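Local structure of 2-hydroxyisobutyryl-CoA synthetase (Aquincola tertiaricarbonis, 6HE0) at residues Glu399-Ile404 with Ala467-Asp472; Asp411-Arg416 with Val448-Glu453. The protein belongs to the ANL superfamily of AMP-binding enzymes, with a large N-terminal domain and a smaller C-terminal domain, and binds coenzyme A. All coordinates share one frame; numbering follows the deposited sequence.

Contact 1: Glu399-Ile404 with Ala467-Asp472; sequences EHRIVI and ARRVID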
ATOM      1  N   GLU A 399      32.348  18.391   8.003  1.00 46.31           N
ATOM      2  CA  GLU A 399      31.813  18.119   9.351  1.00 44.75           C
ATOM      3  C   GLU A 399      30.305  18.362   9.485  1.00 44.52           C
ATOM      4  O   GLU A 399      29.740  19.152   8.713  1.00 44.39           O
ATOM      5  CB  GLU A 399      32.603  18.934  10.394  1.00 47.88           C
ATOM      6  CG  GLU A 399      32.804  18.291  11.756  1.00 57.14           C
ATOM      7  CD  GLU A 399      33.053  16.799  11.827  1.00 69.54           C
ATOM      8  OE1 GLU A 399      34.226  16.376  11.719  1.00 64.56           O
ATOM      9  OE2 GLU A 399      32.073  16.059  12.067  1.00 55.16           O
ATOM     10  N   HIS A 400      29.651  17.661  10.451  1.00 37.69           N
ATOM     11  CA  HIS A 400      28.218  17.792  10.754  1.00 35.05           C
ATOM     12  C   HIS A 400      27.861  17.245  12.140  1.00 39.79           C
ATOM     13  O   HIS A 400      28.625  16.485  12.709  1.00 38.73           O
ATOM     14  CB  HIS A 400      27.347  17.091   9.686  1.00 34.33           C
ATOM     15  CG  HIS A 400      27.423  15.590   9.742  1.00 36.59           C
ATOM     16  ND1 HIS A 400      28.491  14.884   9.158  1.00 39.15           N
ATOM     17  CD2 HIS A 400      26.594  14.709  10.342  1.00 35.29           C
ATOM     18  CE1 HIS A 400      28.251  13.609   9.417  1.00 37.19           C
ATOM     19  NE2 HIS A 400      27.128  13.456  10.134  1.00 35.47           N
ATOM     20  N   ARG A 401      26.662  17.599  12.649  1.00 37.48           N
ATOM     21  CA  ARG A 401      26.104  17.104  13.902  1.00 36.01           C
ATOM     22  C   ARG A 401      24.670  16.669  13.666  1.00 38.24           C
ATOM     23  O   ARG A 401      23.964  17.248  12.822  1.00 37.59           O
ATOM     24  CB  ARG A 401      26.194  18.124  15.055  1.00 35.84           C
ATOM     25  CG  ARG A 401      27.598  18.347  15.627  1.00 49.34           C
ATOM     26  CD  ARG A 401      28.222  17.147  16.329  1.00 58.97           C
ATOM     27  NE  ARG A 401      29.216  16.489  15.477  1.00 70.56           N
ATOM     28  CZ  ARG A 401      30.520  16.423  15.734  1.00 83.11           C
ATOM     29  NH1 ARG A 401      31.015  16.961  16.842  1.00 67.87           N
ATOM     30  NH2 ARG A 401      31.339  15.822  14.883  1.00 72.51           N
ATOM     31  N   ILE A 402      24.251  15.627  14.410  1.00 32.96           N
ATOM     32  CA  ILE A 402      22.914  15.044  14.349  1.00 31.16           C
ATOM     33  C   ILE A 402      22.169  15.280  15.662  1.00 31.30           C
ATOM     34  O   ILE A 402      22.624  14.847  16.725  1.00 28.03           O
ATOM     35  CB  ILE A 402      22.978  13.525  14.009  1.00 33.75           C
ATOM     36  CG1 ILE A 402      23.727  13.270  12.675  1.00 34.90           C
ATOM     37  CG2 ILE A 402      21.557  12.882  14.046  1.00 30.24           C
ATOM     38  CD1 ILE A 402      23.983  11.809  12.380  1.00 39.22           C
ATOM     39  N   VAL A 403      20.997  15.920  15.573  1.00 28.75           N
ATOM     40  CA  VAL A 403      20.144  16.173  16.736  1.00 28.76           C
ATOM     41  C   VAL A 403      18.756  15.547  16.505  1.00 33.25           C
ATOM     42  O   VAL A 403      18.049  15.935  15.573  1.00 32.64           O
ATOM     43  CB  VAL A 403      20.081  17.661  17.150  1.00 33.33           C
ATOM     44  CG1 VAL A 403      19.206  17.833  18.384  1.00 32.55           C
ATOM     45  CG2 VAL A 403      21.492  18.210  17.428  1.00 34.58           C
ATOM     46  N   ILE A 404      18.409  14.546  17.336  1.00 29.37           N
ATOM     47  CA  ILE A 404      17.120  13.851  17.309  1.00 27.93           C
ATOM     48  C   ILE A 404      16.246  14.440  18.411  1.00 32.65           C
ATOM     49  O   ILE A 404      16.603  14.339  19.582  1.00 31.02           O
ATOM     50  CB  ILE A 404      17.261  12.312  17.545  1.00 29.69           C
ATOM     51  CG1 ILE A 404      18.280  11.638  16.586  1.00 30.16           C
ATOM     52  CG2 ILE A 404      15.897  11.667  17.470  1.00 26.07           C
ATOM     53  CD1 ILE A 404      18.942  10.446  17.203  1.00 35.32           C
ATOM     54  N   ALA A 467      34.312   9.675  15.755  1.00 66.72           N
ATOM     55  CA  ALA A 467      33.503  10.811  16.198  1.00 64.31           C
ATOM     56  C   ALA A 467      32.077  10.407  16.546  1.00 62.10           C
ATOM     57  O   ALA A 467      31.505   9.522  15.906  1.00 60.53           O
ATOM     58  CB  ALA A 467      33.507  11.914  15.154  1.00 65.36           C
ATOM     59  N   ARG A 468      31.543  11.025  17.607  1.00 55.28           N
ATOM     60  CA  ARG A 468      30.207  10.772  18.130  1.00 52.17           C
ATOM     61  C   ARG A 468      29.395  11.997  17.783  1.00 48.91           C
ATOM     62  O   ARG A 468      29.479  13.042  18.427  1.00 46.26           O
ATOM     63  CB  ARG A 468      30.250  10.471  19.643  1.00 55.86           C
ATOM     64  CG  ARG A 468      30.942   9.146  19.983  1.00 69.44           C
ATOM     65  CD  ARG A 468      30.542   8.615  21.355  1.00 87.30           C
ATOM     66  NE  ARG A 468      31.103   9.394  22.468  1.00 98.04           N
ATOM     67  CZ  ARG A 468      32.297   9.179  23.018  1.00108.68           C
ATOM     68  NH1 ARG A 468      33.088   8.219  22.554  1.00 96.53           N
ATOM     69  NH2 ARG A 468      32.713   9.931  24.029  1.00 88.66           N
ATOM     70  N   ARG A 469      28.696  11.888  16.665  1.00 43.88           N
ATOM     71  CA  ARG A 469      27.966  12.997  16.074  1.00 42.60           C
ATOM     72  C   ARG A 469      26.489  13.078  16.455  1.00 42.33           C
ATOM     73  O   ARG A 469      25.846  14.058  16.090  1.00 43.15           O
ATOM     74  CB  ARG A 469      28.130  12.949  14.543  1.00 41.62           C
ATOM     75  CG  ARG A 469      29.594  13.003  14.083  1.00 46.07           C
ATOM     76  CD  ARG A 469      29.661  13.361  12.624  1.00 39.59           C
ATOM     77  NE  ARG A 469      31.027  13.508  12.128  1.00 44.79           N
ATOM     78  CZ  ARG A 469      31.721  12.543  11.533  1.00 60.48           C
ATOM     79  NH1 ARG A 469      31.199  11.331  11.387  1.00 51.18           N
ATOM     80  NH2 ARG A 469      32.941  12.780  11.081  1.00 52.49           N
ATOM     81  N   VAL A 470      25.951  12.077  17.167  1.00 35.25           N
ATOM     82  CA  VAL A 470      24.519  12.003  17.478  1.00 33.38           C
ATOM     83  C   VAL A 470      24.160  12.405  18.912  1.00 38.35           C
ATOM     84  O   VAL A 470      24.758  11.921  19.855  1.00 40.68           O
ATOM     85  CB  VAL A 470      23.979  10.584  17.147  1.00 35.91           C
ATOM     86  CG1 VAL A 470      22.470  10.495  17.325  1.00 33.89           C
ATOM     87  CG2 VAL A 470      24.364  10.161  15.739  1.00 36.44           C
ATOM     88  N   ILE A 471      23.145  13.239  19.061  1.00 35.01           N
ATOM     89  CA  ILE A 471      22.576  13.635  20.345  1.00 34.47           C
ATOM     90  C   ILE A 471      21.106  13.196  20.278  1.00 35.26           C
ATOM     91  O   ILE A 471      20.357  13.716  19.440  1.00 34.61           O
ATOM     92  CB  ILE A 471      22.712  15.163  20.607  1.00 39.05           C
ATOM     93  CG1 ILE A 471      24.211  15.649  20.678  1.00 42.47           C
ATOM     94  CG2 ILE A 471      21.913  15.595  21.851  1.00 39.94           C
ATOM     95  CD1 ILE A 471      25.130  15.155  21.867  1.00 55.43           C
ATOM     96  N   ASP A 472      20.711  12.214  21.100  1.00 30.33           N
ATOM     97  CA  ASP A 472      19.310  11.766  21.157  1.00 29.71           C
ATOM     98  C   ASP A 472      18.617  12.570  22.276  1.00 33.86           C
ATOM     99  O   ASP A 472      18.787  12.270  23.461  1.00 35.42           O
ATOM    100  CB  ASP A 472      19.194  10.242  21.368  1.00 31.02           C
ATOM    101  CG  ASP A 472      17.791   9.666  21.160  1.00 40.55           C
ATOM    102  OD1 ASP A 472      16.803  10.371  21.472  1.00 38.58           O
ATOM    103  OD2 ASP A 472      17.686   8.484  20.721  1.00 48.73           O
TER
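Arg469 reaches along the neighbouring strand to Glu399, and its NE donates to Glu399 OE2 at 2.8 Å with an N-H...O angle of 166°. The bond lies in the guanidinium plane and uses the syn lone pair of the carboxylate oxygen, and the two flat groups are nearly coplanar. On the way, Arg469 CD passes over one face of the His400 ring, 3.7 Å from the ring centroid. The Arg469 chain is straight from CG to NE (chi2 -163°, chi3 177°), which carries NE past the ring to the acid.

The same Glu399 OE2 also takes a salt bridge from Arg401 NH2 at 2.9 Å. This shared oxygen probably offsets the like charges of the two arginines. Arg401 bends at chi2 and chi3, and its NE turns back to His400 O.

Beyond this cluster the backbones pair in parallel. Ile402 N bonds to Arg469 O at 2.8 Å, Ile471 N to Ile402 O at 2.9 Å, and Ile404 N to Ile471 O at 3.0 Å. On the face that carries Ile402, Ile404 and Val470, Val470 CG1 meets Ile404 CD1 at 3.5 Å and its CG2 faces Ile402 CD1. Phe374 packs on this apolar face.

Farther out, Tyr396 hydrogen-bonds His400 ND1, and Arg474 pairs with Asp472. The short strand 470-472 forms an edge of the mixed sheet in the C-terminal domain of this AMP-binding enzyme.

Contact 2: Asp411-Arg416 with Val448-Glu453; sequences DELLLR and VRAKVE. With COA (coenzyme A), chain D.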
ATOM      1  N   ASP A 411       9.180  12.021  15.732  1.00 24.85           N
ATOM      2  CA  ASP A 411      10.583  12.396  15.661  1.00 25.16           C
ATOM      3  C   ASP A 411      10.853  13.395  14.581  1.00 28.87           C
ATOM      4  O   ASP A 411      10.180  13.412  13.539  1.00 25.98           O
ATOM      5  CB  ASP A 411      11.498  11.191  15.398  1.00 26.41           C
ATOM      6  CG  ASP A 411      11.249  10.001  16.270  1.00 28.63           C
ATOM      7  OD1 ASP A 411      11.354  10.142  17.492  1.00 27.36           O
ATOM      8  OD2 ASP A 411      11.008   8.910  15.722  1.00 32.47           O
ATOM      9  N   GLU A 412      11.885  14.205  14.841  1.00 26.88           N
ATOM     10  CA  GLU A 412      12.485  15.135  13.902  1.00 27.02           C
ATOM     11  C   GLU A 412      13.969  14.866  13.927  1.00 31.58           C
ATOM     12  O   GLU A 412      14.581  14.709  14.997  1.00 32.19           O
ATOM     13  CB  GLU A 412      12.138  16.602  14.210  1.00 28.54           C
ATOM     14  CG  GLU A 412      10.758  17.011  13.687  1.00 38.68           C
ATOM     15  CD  GLU A 412      10.523  16.985  12.170  1.00 58.52           C
ATOM     16  OE1 GLU A 412       9.353  16.804  11.752  1.00 36.36           O
ATOM     17  OE2 GLU A 412      11.499  17.154  11.401  1.00 37.44           O
ATOM     18  N   LEU A 413      14.522  14.722  12.745  1.00 27.03           N
ATOM     19  CA  LEU A 413      15.931  14.504  12.543  1.00 27.68           C
ATOM     20  C   LEU A 413      16.499  15.833  12.065  1.00 29.03           C
ATOM     21  O   LEU A 413      16.152  16.273  10.975  1.00 27.12           O
ATOM     22  CB  LEU A 413      16.140  13.464  11.421  1.00 28.50           C
ATOM     23  CG  LEU A 413      17.384  12.556  11.467  1.00 32.34           C
ATOM     24  CD1 LEU A 413      17.643  11.930  10.120  1.00 29.63           C
ATOM     25  CD2 LEU A 413      18.624  13.266  11.983  1.00 35.98           C
ATOM     26  N   LEU A 414      17.389  16.444  12.866  1.00 27.02           N
ATOM     27  CA  LEU A 414      18.053  17.692  12.521  1.00 27.90           C
ATOM     28  C   LEU A 414      19.525  17.445  12.184  1.00 32.16           C
ATOM     29  O   LEU A 414      20.213  16.784  12.954  1.00 31.41           O
ATOM     30  CB  LEU A 414      17.914  18.733  13.656  1.00 28.37           C
ATOM     31  CG  LEU A 414      18.728  20.063  13.477  1.00 34.13           C
ATOM     32  CD1 LEU A 414      18.241  20.869  12.286  1.00 34.08           C
ATOM     33  CD2 LEU A 414      18.720  20.896  14.720  1.00 32.32           C
ATOM     34  N   LEU A 415      19.991  17.939  11.018  1.00 29.73           N
ATOM     35  CA  LEU A 415      21.402  17.869  10.609  1.00 30.97           C
ATOM     36  C   LEU A 415      21.949  19.257  10.575  1.00 34.39           C
ATOM     37  O   LEU A 415      21.381  20.123   9.906  1.00 34.49           O
ATOM     38  CB  LEU A 415      21.645  17.239   9.229  1.00 31.89           C
ATOM     39  CG  LEU A 415      21.022  15.885   8.912  1.00 37.63           C
ATOM     40  CD1 LEU A 415      21.457  15.430   7.525  1.00 37.76           C
ATOM     41  CD2 LEU A 415      21.396  14.824   9.958  1.00 41.05           C
ATOM     42  N   ARG A 416      23.032  19.487  11.314  1.00 32.13           N
ATOM     43  CA  ARG A 416      23.733  20.766  11.321  1.00 33.50           C
ATOM     44  C   ARG A 416      24.957  20.476  10.489  1.00 38.22           C
ATOM     45  O   ARG A 416      25.789  19.663  10.885  1.00 39.95           O
ATOM     46  CB  ARG A 416      24.077  21.201  12.749  1.00 34.49           C
ATOM     47  CG  ARG A 416      22.849  21.570  13.549  1.00 42.77           C
ATOM     48  CD  ARG A 416      23.162  22.564  14.650  1.00 55.74           C
ATOM     49  NE  ARG A 416      21.916  23.084  15.206  1.00 65.48           N
ATOM     50  CZ  ARG A 416      21.459  22.804  16.421  1.00 75.54           C
ATOM     51  NH1 ARG A 416      22.177  22.057  17.255  1.00 57.22           N
ATOM     52  NH2 ARG A 416      20.297  23.297  16.825  1.00 59.56           N
ATOM     53  N   VAL A 448      13.443   9.121   4.801  1.00 24.11           N
ATOM     54  CA  VAL A 448      12.668  10.050   5.668  1.00 23.14           C
ATOM     55  C   VAL A 448      13.207  11.427   5.486  1.00 27.86           C
ATOM     56  O   VAL A 448      14.412  11.587   5.256  1.00 31.05           O
ATOM     57  CB  VAL A 448      12.658   9.690   7.199  1.00 24.77           C
ATOM     58  CG1 VAL A 448      11.818   8.440   7.469  1.00 24.87           C
ATOM     59  CG2 VAL A 448      14.075   9.562   7.776  1.00 23.64           C
ATOM     60  N   ARG A 449      12.343  12.421   5.662  1.00 23.18           N
ATOM     61  CA  ARG A 449      12.667  13.837   5.555  1.00 23.93           C
ATOM     62  C   ARG A 449      13.492  14.230   6.774  1.00 29.73           C
ATOM     63  O   ARG A 449      13.058  14.051   7.922  1.00 28.06           O
ATOM     64  CB  ARG A 449      11.356  14.657   5.490  1.00 25.88           C
ATOM     65  CG  ARG A 449      11.500  16.185   5.331  1.00 30.75           C
ATOM     66  CD  ARG A 449      10.199  16.948   5.648  1.00 25.39           C
ATOM     67  NE  ARG A 449       9.487  16.366   6.795  1.00 28.16           N
ATOM     68  CZ  ARG A 449       9.760  16.625   8.071  1.00 39.63           C
ATOM     69  NH1 ARG A 449      10.700  17.502   8.391  1.00 34.14           N
ATOM     70  NH2 ARG A 449       9.097  16.006   9.036  1.00 29.38           N
ATOM     71  N   ALA A 450      14.692  14.744   6.524  1.00 28.42           N
ATOM     72  CA  ALA A 450      15.532  15.278   7.595  1.00 28.50           C
ATOM     73  C   ALA A 450      15.492  16.798   7.479  1.00 32.78           C
ATOM     74  O   ALA A 450      15.285  17.334   6.380  1.00 32.92           O
ATOM     75  CB  ALA A 450      16.960  14.793   7.433  1.00 29.57           C
ATOM     76  N   LYS A 451      15.656  17.492   8.594  1.00 29.51           N
ATOM     77  CA  LYS A 451      15.730  18.949   8.557  1.00 31.00           C
ATOM     78  C   LYS A 451      17.235  19.289   8.482  1.00 34.72           C
ATOM     79  O   LYS A 451      17.993  18.749   9.261  1.00 33.96           O
ATOM     80  CB  LYS A 451      15.065  19.588   9.791  1.00 34.20           C
ATOM     81  CG  LYS A 451      15.201  21.124   9.792  1.00 51.07           C
ATOM     82  CD  LYS A 451      14.287  21.794  10.806  1.00 61.11           C
ATOM     83  CE  LYS A 451      14.649  23.248  11.026  1.00 72.34           C
ATOM     84  NZ  LYS A 451      14.962  23.533  12.459  1.00 77.31           N
ATOM     85  N   VAL A 452      17.659  20.109   7.512  1.00 32.42           N
ATOM     86  CA  VAL A 452      19.070  20.485   7.316  1.00 32.72           C
ATOM     87  C   VAL A 452      19.292  22.002   7.531  1.00 36.95           C
ATOM     88  O   VAL A 452      18.634  22.817   6.890  1.00 37.25           O
ATOM     89  CB  VAL A 452      19.639  19.990   5.944  1.00 35.47           C
ATOM     90  CG1 VAL A 452      21.089  20.429   5.762  1.00 36.37           C
ATOM     91  CG2 VAL A 452      19.539  18.470   5.829  1.00 33.83           C
ATOM     92  N   GLU A 453      20.213  22.354   8.437  1.00 33.59           N
ATOM     93  CA  GLU A 453      20.605  23.728   8.784  1.00 35.10           C
ATOM     94  C   GLU A 453      22.121  23.858   8.615  1.00 39.57           C
ATOM     95  O   GLU A 453      22.865  22.924   8.931  1.00 38.62           O
ATOM     96  CB  GLU A 453      20.282  24.051  10.249  1.00 36.13           C
ATOM     97  CG  GLU A 453      18.803  24.102  10.614  1.00 48.72           C
ATOM     98  CD  GLU A 453      18.520  24.578  12.034  1.00 75.18           C
ATOM     99  OE1 GLU A 453      17.365  24.992  12.283  1.00 74.66           O
ATOM    100  OE2 GLU A 453      19.444  24.570  12.886  1.00 62.55           O
TER
HETATM  101  N1A COA D1003       3.501   6.388   9.925  1.00 23.78           N
HETATM  102  C2A COA D1003       2.467   7.038   9.383  1.00 24.22           C
HETATM  103  N3A COA D1003       2.418   8.290   8.912  1.00 25.78           N
HETATM  104  C4A COA D1003       3.592   8.913   9.065  1.00 23.31           C
HETATM  105  C5A COA D1003       4.746   8.377   9.612  1.00 25.53           C
HETATM  106  C6A COA D1003       4.678   7.036  10.057  1.00 23.88           C
HETATM  107  N6A COA D1003       5.710   6.361  10.552  1.00 27.93           N
HETATM  108  N7A COA D1003       5.763   9.321   9.633  1.00 23.56           N
HETATM  109  C8A COA D1003       5.202  10.393   9.129  1.00 20.57           C
HETATM  110  N9A COA D1003       3.895  10.217   8.752  1.00 25.30           N
HETATM  111  C1B COA D1003       3.015  11.204   8.116  1.00 28.28           C
HETATM  112  C2B COA D1003       3.083  12.578   8.771  1.00 28.30           C
HETATM  113  O2B COA D1003       2.329  12.592   9.977  1.00 24.95           O
HETATM  114  C3B COA D1003       2.656  13.482   7.608  1.00 29.44           C
HETATM  115  O3B COA D1003       1.226  13.515   7.423  1.00 36.60           O
HETATM  116  P3B COA D1003       0.283  14.625   8.025  1.00 38.96           P
HETATM  117  O7A COA D1003      -0.862  14.765   7.145  1.00 40.81           O
HETATM  118  O8A COA D1003      -0.053  14.090   9.370  1.00 40.86           O
HETATM  119  O9A COA D1003       1.084  15.904   8.216  1.00 37.60           O
HETATM  120  C4B COA D1003       3.210  12.772   6.370  1.00 24.19           C
HETATM  121  O4B COA D1003       3.401  11.391   6.762  1.00 24.31           O
HETATM  122  C5B COA D1003       4.502  13.348   5.843  1.00 25.70           C
HETATM  123  O5B COA D1003       5.411  13.426   6.971  1.00 31.57           O
HETATM  124  P1A COA D1003       6.982  13.681   6.835  1.00 27.93           P
HETATM  125  O1A COA D1003       7.653  13.766   8.152  1.00 28.65           O
HETATM  126  O2A COA D1003       7.306  14.885   6.007  1.00 27.65           O
HETATM  127  O3A COA D1003       7.404  12.429   5.946  1.00 31.79           O
HETATM  128  P2A COA D1003       8.461  11.240   5.959  1.00 27.91           P
HETATM  129  O4A COA D1003       9.719  11.782   5.431  1.00 29.69           O
HETATM  130  O5A COA D1003       8.607  10.725   7.384  1.00 28.91           O
HETATM  131  O6A COA D1003       7.778  10.096   5.081  1.00 27.79           O
HETATM  132  CBP COA D1003       6.679   7.985   5.585  1.00 32.89           C
HETATM  133  CCP COA D1003       6.572   9.511   5.608  1.00 28.61           C
HETATM  134  CDP COA D1003       5.460   7.334   6.249  1.00 31.32           C
HETATM  135  CEP COA D1003       6.736   7.552   4.108  1.00 32.09           C
HETATM  136  CAP COA D1003       7.983   7.588   6.329  1.00 36.89           C
HETATM  137  OAP COA D1003       8.055   8.074   7.667  1.00 33.39           O
HETATM  138  C9P COA D1003       8.318   6.101   6.284  1.00 40.87           C
HETATM  139  O9P COA D1003       8.600   5.558   5.220  1.00 40.89           O
HETATM  140  N8P COA D1003       8.296   5.423   7.429  1.00 42.47           N
HETATM  141  C7P COA D1003       8.533   3.987   7.424  1.00 46.55           C
HETATM  142  C6P COA D1003       8.777   3.460   8.775  1.00 52.69           C
HETATM  143  C5P COA D1003       7.596   2.689   9.296  1.00 59.32           C
HETATM  144  O5P COA D1003       6.494   3.220   9.436  1.00 58.76           O
HETATM  145  N4P COA D1003       7.855   1.431   9.648  1.00 64.72           N
HETATM  146  C3P COA D1003       7.116   0.716  10.676  1.00 70.23           C
HETATM  147  C2P COA D1003       5.942  -0.083  10.147  1.00 74.72           C
HETATM  148  S1P COA D1003       4.672   0.276  11.384  1.00 78.98           S
HETATM  149  O   HOH W   1      12.788  14.881  10.460  1.00 25.71           O
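Glu412 and Arg449 form an end-on, two-pronged salt bridge. Arg449 NH2 donates to Glu412 OE1 at 2.8 Å, and NH1 to Glu412 OE2 at 3.1 Å. Both acceptors lie near the guanidinium plane, while the carboxylate is turned 34° against it. Glu412 folds at chi2 (-63°) to bring its acid across. A water links Glu412 OE2 to Leu413 N and Arg449 O.

The other edge of the guanidinium serves coenzyme A. Arg449 NE donates to ligand O2A and NH2 to O1A, each at 2.8 Å, so NH2 is shared between phosphate and acid. The backbone N of Arg449 binds O4A, on the other phosphate, at 2.7 Å. Glu412 thus probably helps fix the rotation of the guanidinium. Arg377 also bonds the ligand.

Backbone bonds join the strands in parallel: Lys451 N to Leu413 O, Leu415 N to Lys451 O, and Glu453 N to Leu415 O. Strand 451-454 is an edge of the mixed sheet, reached from 412-419 through helix 428-446 in a beta-alpha-beta connection.

Apolar contacts line the side under that helix. Leu415 CD1 meets Val452 CG2 at 4.0 Å, and Leu413 CD1 touches Ala450 CB. On the other face Leu414 CD1 lies against Glu453 CG at 3.7 Å. Lys451 NZ holds Glu453 OE1 at 2.8 Å from above the carboxylate plane, and Arg416 NE makes a long salt bridge to Glu453 OE2.

Overall arrangement
Contacts 1 and 2 share one four-stranded mixed sheet in the C-terminal domain, and their centres lie about 11 Å apart. The order across the sheet is 451-454, 412-419, 399-405, 470-472. Each contact is therefore a parallel pair at one edge, and the two inner strands join them as antiparallel neighbours. Val403 with Leu414 and Arg401 with Arg416 make the probable backbone bonds there, while Ile402 packs on Leu413. Along the chain both strands of contact 2 come between those of contact 1. Helix 428-446 covers one part of the shared apolar face, and helix 383-391 another. Contact 2 supplies Arg449 to the coenzyme A site, which His227, Ser203, Gly201 and Arg377 complete; contact 1 forms the far edge.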